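Local coordinates for protein kinectin 1 (Kinesin receptor) (Legionella pneumophila, PDB 4MU6) that is a bacterial effector of unknown molecular function, built at its N-terminal part as an elongated, almost wholly helical coiled-coil domain, at residues K74-L77 with A78-K81. Sequence-based numbering, arbitrary orientation.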
ATOM      1  N   LYS A  74      -0.843   5.161  -6.412  1.00 34.13           N
ATOM      2  CA  LYS A  74      -1.471   5.502  -7.688  1.00 37.37           C
ATOM      3  C   LYS A  74      -2.762   4.721  -7.917  1.00 34.68           C
ATOM      4  O   LYS A  74      -3.709   5.224  -8.528  1.00 29.73           O
ATOM      5  CB  LYS A  74      -0.500   5.226  -8.845  1.00 37.65           C
ATOM      6  CG  LYS A  74       0.736   6.148  -8.896  1.00 50.61           C
ATOM      7  CD  LYS A  74       1.782   5.628  -9.890  1.00 58.15           C
ATOM      8  CE  LYS A  74       2.924   6.622 -10.084  1.00 68.12           C
ATOM      9  NZ  LYS A  74       4.051   6.062 -10.902  1.00 74.58           N
ATOM     10  N   ALA A  75      -2.773   3.476  -7.454  1.00 33.43           N
ATOM     11  CA  ALA A  75      -3.918   2.608  -7.653  1.00 34.20           C
ATOM     12  C   ALA A  75      -5.072   3.144  -6.811  1.00 33.17           C
ATOM     13  O   ALA A  75      -6.197   3.253  -7.289  1.00 41.17           O
ATOM     14  CB  ALA A  75      -3.574   1.178  -7.277  1.00 31.03           C
ATOM     15  N   GLN A  76      -4.782   3.511  -5.566  1.00 40.84           N
ATOM     16  CA  GLN A  76      -5.810   4.097  -4.706  1.00 41.56           C
ATOM     17  C   GLN A  76      -6.334   5.424  -5.236  1.00 40.89           C
ATOM     18  O   GLN A  76      -7.537   5.702  -5.131  1.00 28.92           O
ATOM     19  CB  GLN A  76      -5.316   4.302  -3.279  1.00 32.03           C
ATOM     20  CG  GLN A  76      -6.398   4.851  -2.348  1.00 26.29           C
ATOM     21  CD  GLN A  76      -7.416   3.796  -1.936  1.00 36.03           C
ATOM     22  OE1 GLN A  76      -7.068   2.790  -1.313  1.00 35.64           O
ATOM     23  NE2 GLN A  76      -8.689   4.032  -2.267  1.00 29.20           N
ATOM     24  N   LEU A  77      -5.436   6.255  -5.767  1.00 39.24           N
ATOM     25  CA  LEU A  77      -5.862   7.532  -6.324  1.00 40.37           C
ATOM     26  C   LEU A  77      -6.849   7.288  -7.456  1.00 42.18           C
ATOM     27  O   LEU A  77      -7.943   7.849  -7.463  1.00 34.10           O
ATOM     28  CB  LEU A  77      -4.685   8.388  -6.795  1.00 39.60           C
ATOM     29  CG  LEU A  77      -5.065   9.828  -7.184  1.00 44.30           C
ATOM     30  CD1 LEU A  77      -5.823  10.565  -6.062  1.00 38.35           C
ATOM     31  CD2 LEU A  77      -3.842  10.640  -7.605  1.00 43.63           C
ATOM     32  N   ALA A  78      -6.475   6.424  -8.394  1.00 41.29           N
ATOM     33  CA  ALA A  78      -7.376   6.052  -9.485  1.00 45.55           C
ATOM     34  C   ALA A  78      -8.742   5.483  -9.012  1.00 43.11           C
ATOM     35  O   ALA A  78      -9.784   5.811  -9.585  1.00 35.40           O
ATOM     36  CB  ALA A  78      -6.672   5.080 -10.450  1.00 46.69           C
ATOM     37  N   GLU A  79      -8.736   4.642  -7.977  1.00 43.89           N
ATOM     38  CA  GLU A  79      -9.986   4.100  -7.429  1.00 46.19           C
ATOM     39  C   GLU A  79     -10.849   5.234  -6.916  1.00 42.18           C
ATOM     40  O   GLU A  79     -12.058   5.262  -7.142  1.00 41.67           O
ATOM     41  CB  GLU A  79      -9.716   3.147  -6.263  1.00 49.00           C
ATOM     42  CG  GLU A  79      -9.676   1.673  -6.595  1.00 53.31           C
ATOM     43  CD  GLU A  79      -9.437   0.817  -5.360  1.00 62.77           C
ATOM     44  OE1 GLU A  79      -8.258   0.600  -4.994  1.00 64.68           O
ATOM     45  OE2 GLU A  79     -10.430   0.375  -4.744  1.00 71.52           O
ATOM     46  N   ASP A  80     -10.214   6.162  -6.208  1.00 40.94           N
ATOM     47  CA  ASP A  80     -10.922   7.293  -5.628  1.00 37.04           C
ATOM     48  C   ASP A  80     -11.511   8.234  -6.677  1.00 39.49           C
ATOM     49  O   ASP A  80     -12.585   8.794  -6.457  1.00 39.34           O
ATOM     50  CB  ASP A  80     -10.025   8.065  -4.663  1.00 33.41           C
ATOM     51  CG  ASP A  80      -9.823   7.335  -3.358  1.00 30.48           C
ATOM     52  OD1 ASP A  80     -10.352   6.218  -3.230  1.00 40.36           O
ATOM     53  OD2 ASP A  80      -9.119   7.862  -2.464  1.00 27.07           O
ATOM     54  N   LYS A  81     -10.830   8.404  -7.812  1.00 37.79           N
ATOM     55  CA  LYS A  81     -11.370   9.252  -8.878  1.00 45.03           C
ATOM     56  C   LYS A  81     -12.560   8.589  -9.574  1.00 47.69           C
ATOM     57  O   LYS A  81     -13.510   9.266  -9.975  1.00 50.33           O
ATOM     58  CB  LYS A  81     -10.297   9.654  -9.890  1.00 44.15           C
ATOM     59  CG  LYS A  81      -9.268  10.654  -9.340  1.00 66.02           C
ATOM     60  CD  LYS A  81      -8.099  10.849 -10.324  1.00 71.07           C
ATOM     61  CE  LYS A  81      -6.943  11.641  -9.718  1.00 63.61           C
ATOM     62  NZ  LYS A  81      -5.705  11.553 -10.566  1.00 57.41           N
TER
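Two turns in the middle of the long helix 43-105, within a predicted coiled-coil region, bring Q76 to D80 on the buried face and L77 against K81 on another. The backbone spacing is that of a regular alpha-helix: the amide N of A78 bonds to O of K74 at 3.0 Å, and E79, D80 and K81 repeat the i to i+4 pattern with A75, Q76 and L77.

On the inward face, NE2 of Q76 donates to OD1 of D80 at 2.9 Å. With CG anti to the backbone N (chi1 -177°) and the chain bent at chi2, the amide swings toward the C-terminal end of the helix, to its i+4 neighbour. The acceptor lies nearly in the amide plane, yet NE2 comes in from above the carboxylate plane, the two flat groups are 49° apart, and the bond is bent, 147° at the hydrogen. A glutamine suits this place because its amide serves both ways: while NE2 gives to D80, OE1 accepts from N229 and from the backbone N of S226. Aspartate suits a buried position here because its charge is met by two arginines of helix 158-217, OD1 by R207 and OD2 by R211, in salt bridges. The Q76 bond probably helps to orient the carboxylate for these arginines.

L77 and K81 pair through hydrocarbon. K81 runs extended beyond CG, laying CE 3.6 Å from CG of L77, while its NZ passes 3.6 Å from CD2. K81 is an exposed residue, and the aliphatic part of its chain can cover part of a leucine that is itself partly exposed. E79 is also exposed, but its OE1 accepts a hydrogen bond from N229. Side-chain pairing from i to i+4 is a regular feature of alpha-helices; here a buried Gln-Asp pair links helix 43-105 by salt bridges to helix 158-217 in the elongated, helical N-terminal domain.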